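Local coordinates for protein amidohydrolase 2 (Bifidobacterium longum subsp. infantis, PDB 6UVZ) that probably acts as a metal-dependent hydrolase of the amidohydrolase superfamily, its precise substrate not being established, at residues Phe52-His65 with Leu72-Gln86. Residues are numbered along the deposited sequence; the frame is centred on the assembly and turned at random.
Sequences FLGGVYVEVDAADH and LYENASPLILKRMLQ
Tyr57 lays one face of its ring against Leu72, whose CD2 sits 3.5 Å from the ring centroid in a CH-pi contact, offset toward the rim, while CD1 of the same leucine lies over the CZ end. With CG anti to the backbone N (chi1 175°), the phenol leaves strand 52-58 on the side where Ile80 CG2 approaches its CB and Leu85 CD2 its CE2; its hydroxyl reaches Glu68 of the intervening helix. Cut back to an alanine here, the strand is likely to lose the ring surface that Leu72 packs on, and Glu68 its phenol partner. On the same sheet face as Tyr57, Arg83 sends NE to Leu72 O (2.9 Å) and NH2 to Asn75 O, the latter in the guanidinium plane, tying the end of helix 65-73 and the loop after it to strand 80-86; Ile80 CG2 covers one guanidinium face. The strands run parallel. Tyr57 N donates to Lys82 O and Met84 N to Tyr57 O, both at 2.8 Å. Gly55 pairs with Ile80 but Val56 with Lys82, a beta bulge in which Leu81 is the extra residue, its N donating to Gly55 O. Next to it Gly54, at backbone angles suited to glycine, lies against Leu81 CD1 (3.6 Å). On the sheet face away from Tyr57, Val56 CG1 packs on selenomethionine Met84 CG (3.8 Å). Glu59, salt-bridged through OE1 to Arg103, sets its carboxylate against Gln86 CB and takes Asp61 N on OE2 (2.9 Å). Strand 51-58, helix 65-73 and strand 80-86 thus form one beta-alpha-beta crossover unit of the parallel TIM-barrel fold, as in amidohydrolases.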
loop_
_atom_site.group_PDB
_atom_site.type_symbol
_atom_site.label_atom_id
_atom_site.label_comp_id
_atom_site.label_asym_id
_atom_site.label_seq_id
_atom_site.Cartn_x
_atom_site.Cartn_y
_atom_site.Cartn_z
ATOM N N PHE A 52 -3.145 14.757 -10.890
ATOM C CA PHE A 52 -3.542 13.710 -9.954
ATOM C C PHE A 52 -4.660 12.881 -10.576
ATOM O O PHE A 52 -5.792 13.357 -10.720
ATOM C CB PHE A 52 -3.977 14.327 -8.627
ATOM C CG PHE A 52 -4.320 13.318 -7.570
ATOM C CD1 PHE A 52 -3.466 12.262 -7.296
ATOM C CD2 PHE A 52 -5.489 13.435 -6.836
ATOM C CE1 PHE A 52 -3.777 11.335 -6.320
ATOM C CE2 PHE A 52 -5.805 12.512 -5.858
ATOM C CZ PHE A 52 -4.948 11.461 -5.600
ATOM N N LEU A 53 -4.346 11.641 -10.942
ATOM C CA LEU A 53 -5.300 10.749 -11.588
ATOM C C LEU A 53 -6.108 9.918 -10.601
ATOM O O LEU A 53 -6.932 9.104 -11.030
ATOM C CB LEU A 53 -4.573 9.816 -12.563
ATOM C CG LEU A 53 -3.829 10.483 -13.720
ATOM C CD1 LEU A 53 -3.258 9.435 -14.663
ATOM C CD2 LEU A 53 -4.744 11.441 -14.465
ATOM N N GLY A 54 -5.897 10.096 -9.305
ATOM C CA GLY A 54 -6.609 9.346 -8.292
ATOM C C GLY A 54 -5.671 8.527 -7.423
ATOM O O GLY A 54 -4.474 8.407 -7.678
ATOM N N GLY A 55 -6.262 7.949 -6.373
ATOM C CA GLY A 55 -5.507 7.213 -5.386
ATOM C C GLY A 55 -6.141 5.869 -5.073
ATOM O O GLY A 55 -7.281 5.585 -5.451
ATOM N N VAL A 56 -5.371 5.044 -4.370
ATOM C CA VAL A 56 -5.809 3.733 -3.909
ATOM C C VAL A 56 -5.976 3.814 -2.398
ATOM O O VAL A 56 -4.994 3.976 -1.662
ATOM C CB VAL A 56 -4.821 2.626 -4.297
ATOM C CG1 VAL A 56 -5.213 1.309 -3.643
ATOM C CG2 VAL A 56 -4.760 2.476 -5.808
ATOM N N TYR A 57 -7.217 3.708 -1.932
ATOM C CA TYR A 57 -7.478 3.733 -0.500
ATOM C C TYR A 57 -7.032 2.427 0.145
ATOM O O TYR A 57 -7.189 1.346 -0.426
ATOM C CB TYR A 57 -8.965 3.968 -0.236
ATOM C CG TYR A 57 -9.357 3.903 1.226
ATOM C CD1 TYR A 57 -9.346 5.042 2.020
ATOM C CD2 TYR A 57 -9.749 2.703 1.810
ATOM C CE1 TYR A 57 -9.708 4.987 3.354
ATOM C CE2 TYR A 57 -10.111 2.638 3.141
ATOM C CZ TYR A 57 -10.088 3.783 3.909
ATOM O OH TYR A 57 -10.451 3.723 5.235
ATOM N N VAL A 58 -6.473 2.537 1.346
ATOM C CA VAL A 58 -6.076 1.388 2.148
ATOM C C VAL A 58 -6.771 1.499 3.497
ATOM O O VAL A 58 -6.927 2.601 4.033
ATOM C CB VAL A 58 -4.543 1.311 2.318
ATOM C CG1 VAL A 58 -4.148 0.035 3.044
ATOM C CG2 VAL A 58 -3.855 1.390 0.963
ATOM N N GLU A 59 -7.200 0.357 4.035
ATOM C CA GLU A 59 -7.962 0.353 5.278
ATOM C C GLU A 59 -7.168 1.005 6.404
ATOM O O GLU A 59 -5.953 0.827 6.519
ATOM C CB GLU A 59 -8.356 -1.079 5.652
ATOM C CG GLU A 59 -7.198 -2.063 5.748
ATOM C CD GLU A 59 -6.602 -2.129 7.139
ATOM O OE1 GLU A 59 -5.379 -2.350 7.258
ATOM O OE2 GLU A 59 -7.360 -1.957 8.116
ATOM N N VAL A 60 -7.868 1.775 7.232
ATOM C CA VAL A 60 -7.239 2.577 8.273
ATOM C C VAL A 60 -7.259 1.863 9.626
ATOM O O VAL A 60 -7.079 2.503 10.662
ATOM C CB VAL A 60 -7.882 3.969 8.373
ATOM C CG1 VAL A 60 -7.715 4.724 7.064
ATOM C CG2 VAL A 60 -9.355 3.847 8.738
ATOM N N ASP A 61 -7.475 0.546 9.630
ATOM C CA ASP A 61 -7.518 -0.250 10.858
ATOM C C ASP A 61 -8.577 0.290 11.821
ATOM O O ASP A 61 -8.318 0.523 13.004
ATOM C CB ASP A 61 -6.139 -0.311 11.523
ATOM C CG ASP A 61 -6.015 -1.455 12.509
ATOM O OD1 ASP A 61 -5.950 -2.620 12.063
ATOM O OD2 ASP A 61 -5.979 -1.191 13.730
ATOM N N ALA A 62 -9.781 0.492 11.296
ATOM C CA ALA A 62 -10.875 1.026 12.089
ATOM C C ALA A 62 -11.441 -0.044 13.019
ATOM O O ALA A 62 -11.286 -1.248 12.796
ATOM C CB ALA A 62 -11.979 1.574 11.184
ATOM N N ALA A 63 -12.110 0.417 14.078
ATOM C CA ALA A 63 -12.694 -0.511 15.040
ATOM C C ALA A 63 -13.899 -1.233 14.452
ATOM O O ALA A 63 -14.081 -2.435 14.680
ATOM C CB ALA A 63 -13.083 0.232 16.318
ATOM N N ASP A 64 -14.729 -0.522 13.696
ATOM C CA ASP A 64 -15.907 -1.093 13.049
ATOM C C ASP A 64 -15.609 -1.187 11.556
ATOM O O ASP A 64 -15.724 -0.197 10.826
ATOM C CB ASP A 64 -17.146 -0.246 13.327
ATOM C CG ASP A 64 -18.432 -0.927 12.890
ATOM O OD1 ASP A 64 -18.364 -2.040 12.327
ATOM O OD2 ASP A 64 -19.515 -0.348 13.116
ATOM N N HIS A 65 -15.222 -2.383 11.106
ATOM C CA HIS A 65 -14.902 -2.569 9.694
ATOM C C HIS A 65 -16.141 -2.445 8.817
ATOM O O HIS A 65 -16.037 -2.023 7.660
ATOM C CB HIS A 65 -14.229 -3.925 9.478
ATOM C CG HIS A 65 -15.095 -5.094 9.829
ATOM N ND1 HIS A 65 -15.152 -5.622 11.101
ATOM C CD2 HIS A 65 -15.935 -5.840 9.074
ATOM C CE1 HIS A 65 -15.993 -6.641 11.115
ATOM N NE2 HIS A 65 -16.482 -6.794 9.898
ATOM N N LEU A 72 -17.041 4.106 2.672
ATOM C CA LEU A 72 -16.297 4.195 1.425
ATOM C C LEU A 72 -17.125 3.847 0.200
ATOM O O LEU A 72 -16.708 4.167 -0.919
ATOM C CB LEU A 72 -15.058 3.307 1.479
ATOM C CG LEU A 72 -13.860 4.137 1.925
ATOM C CD1 LEU A 72 -13.402 3.722 3.310
ATOM C CD2 LEU A 72 -12.743 4.037 0.904
ATOM N N TYR A 73 -18.278 3.199 0.372
ATOM C CA TYR A 73 -19.237 3.151 -0.724
ATOM C C TYR A 73 -19.889 4.513 -0.917
ATOM O O TYR A 73 -19.999 5.010 -2.044
ATOM C CB TYR A 73 -20.304 2.086 -0.473
ATOM C CG TYR A 73 -21.500 2.267 -1.381
ATOM C CD1 TYR A 73 -21.471 1.816 -2.693
ATOM C CD2 TYR A 73 -22.648 2.916 -0.936
ATOM C CE1 TYR A 73 -22.552 1.993 -3.534
ATOM C CE2 TYR A 73 -23.730 3.101 -1.771
ATOM C CZ TYR A 73 -23.679 2.635 -3.067
ATOM O OH TYR A 73 -24.759 2.811 -3.901
ATOM N N GLU A 74 -20.327 5.132 0.180
ATOM C CA GLU A 74 -20.982 6.431 0.119
ATOM C C GLU A 74 -20.034 7.550 -0.289
ATOM O O GLU A 74 -20.503 8.644 -0.619
ATOM C CB GLU A 74 -21.627 6.748 1.471
ATOM C CG GLU A 74 -22.635 5.699 1.924
ATOM C CD GLU A 74 -23.297 6.046 3.243
ATOM O OE1 GLU A 74 -22.958 7.099 3.823
ATOM O OE2 GLU A 74 -24.157 5.263 3.699
ATOM N N ASN A 75 -18.724 7.307 -0.275
ATOM C CA ASN A 75 -17.739 8.279 -0.747
ATOM C C ASN A 75 -17.487 7.992 -2.221
ATOM O O ASN A 75 -16.548 7.286 -2.591
ATOM C CB ASN A 75 -16.459 8.198 0.077
ATOM C CG ASN A 75 -15.524 9.368 -0.172
ATOM O OD1 ASN A 75 -15.547 9.984 -1.238
ATOM N ND2 ASN A 75 -14.691 9.677 0.815
ATOM N N ALA A 76 -18.344 8.552 -3.079
ATOM C CA ALA A 76 -18.283 8.325 -4.518
ATOM C C ALA A 76 -17.347 9.293 -5.231
ATOM O O ALA A 76 -17.573 9.613 -6.406
ATOM C CB ALA A 76 -19.686 8.402 -5.122
ATOM N N SER A 77 -16.308 9.769 -4.554
ATOM C CA SER A 77 -15.359 10.671 -5.190
ATOM C C SER A 77 -14.635 9.945 -6.319
ATOM O O SER A 77 -14.135 8.830 -6.113
ATOM C CB SER A 77 -14.351 11.195 -4.169
ATOM O OG SER A 77 -13.354 11.985 -4.796
ATOM N N PRO A 78 -14.566 10.526 -7.519
ATOM C CA PRO A 78 -13.849 9.857 -8.616
ATOM C C PRO A 78 -12.372 9.648 -8.337
ATOM O O PRO A 78 -11.747 8.808 -8.994
ATOM C CB PRO A 78 -14.064 10.803 -9.806
ATOM C CG PRO A 78 -15.290 11.587 -9.454
ATOM C CD PRO A 78 -15.237 11.758 -7.965
ATOM N N LEU A 79 -11.794 10.378 -7.380
ATOM C CA LEU A 79 -10.373 10.241 -7.079
ATOM C C LEU A 79 -10.048 8.967 -6.311
ATOM O O LEU A 79 -8.864 8.665 -6.130
ATOM C CB LEU A 79 -9.886 11.458 -6.292
ATOM C CG LEU A 79 -9.925 12.797 -7.028
ATOM C CD1 LEU A 79 -9.493 13.924 -6.106
ATOM C CD2 LEU A 79 -9.049 12.751 -8.271
ATOM N N ILE A 80 -11.051 8.223 -5.852
ATOM C CA ILE A 80 -10.823 6.949 -5.164
ATOM C C ILE A 80 -10.892 5.867 -6.239
ATOM O O ILE A 80 -11.962 5.367 -6.588
ATOM C CB ILE A 80 -11.820 6.718 -4.033
ATOM C CG1 ILE A 80 -11.741 7.859 -3.017
ATOM C CG2 ILE A 80 -11.546 5.387 -3.350
ATOM C CD1 ILE A 80 -12.681 7.700 -1.840
ATOM N N LEU A 81 -9.725 5.508 -6.774
ATOM C CA LEU A 81 -9.671 4.542 -7.867
ATOM C C LEU A 81 -9.958 3.131 -7.372
ATOM O O LEU A 81 -10.780 2.412 -7.953
ATOM C CB LEU A 81 -8.305 4.606 -8.553
ATOM C CG LEU A 81 -8.168 5.493 -9.794
ATOM C CD1 LEU A 81 -8.854 6.835 -9.599
ATOM C CD2 LEU A 81 -6.700 5.690 -10.138
ATOM N N LYS A 82 -9.287 2.714 -6.300
ATOM C CA LYS A 82 -9.442 1.381 -5.744
ATOM C C LYS A 82 -9.579 1.471 -4.232
ATOM O O LYS A 82 -9.108 2.423 -3.604
ATOM C CB LYS A 82 -8.253 0.479 -6.110
ATOM C CG LYS A 82 -8.043 0.283 -7.604
ATOM C CD LYS A 82 -9.189 -0.491 -8.234
ATOM C CE LYS A 82 -8.982 -0.657 -9.731
ATOM N NZ LYS A 82 -10.051 -1.481 -10.358
ATOM N N ARG A 83 -10.229 0.465 -3.650
ATOM C CA ARG A 83 -10.475 0.408 -2.214
ATOM C C ARG A 83 -9.924 -0.898 -1.665
ATOM O O ARG A 83 -10.376 -1.979 -2.056
ATOM C CB ARG A 83 -11.967 0.535 -1.907
ATOM C CG ARG A 83 -12.526 1.914 -2.193
ATOM C CD ARG A 83 -14.043 1.911 -2.227
ATOM N NE ARG A 83 -14.570 3.228 -2.568
ATOM C CZ ARG A 83 -14.615 3.716 -3.804
ATOM N NH1 ARG A 83 -14.159 2.996 -4.821
ATOM N NH2 ARG A 83 -15.110 4.926 -4.023
HETATM N N MSE A 84 -8.953 -0.795 -0.763
HETATM C CA MSE A 84 -8.361 -1.964 -0.123
HETATM C C MSE A 84 -8.875 -2.100 1.305
HETATM O O MSE A 84 -8.269 -1.586 2.245
HETATM C CB MSE A 84 -6.835 -1.866 -0.130
HETATM C CG MSE A 84 -6.233 -1.653 -1.509
HETATM SE SE MSE A 84 -6.454 -3.202 -2.669
HETATM C CE MSE A 84 -7.334 -2.341 -4.174
ATOM N N LEU A 85 -9.999 -2.791 1.459
ATOM C CA LEU A 85 -10.631 -2.962 2.757
ATOM C C LEU A 85 -10.029 -4.162 3.487
ATOM O O LEU A 85 -9.301 -4.972 2.911
ATOM C CB LEU A 85 -12.142 -3.111 2.585
ATOM C CG LEU A 85 -12.759 -1.956 1.789
ATOM C CD1 LEU A 85 -14.248 -2.153 1.562
ATOM C CD2 LEU A 85 -12.493 -0.629 2.485
ATOM N N GLN A 86 -10.333 -4.266 4.777
ATOM C CA GLN A 86 -9.690 -5.265 5.616
ATOM C C GLN A 86 -10.482 -6.570 5.641
ATOM O O GLN A 86 -11.675 -6.615 5.329
ATOM C CB GLN A 86 -9.500 -4.742 7.041
ATOM C CG GLN A 86 -10.781 -4.361 7.763
ATOM C CD GLN A 86 -10.526 -3.939 9.198
ATOM O OE1 GLN A 86 -11.132 -2.989 9.694
ATOM N NE2 GLN A 86 -9.627 -4.647 9.873
#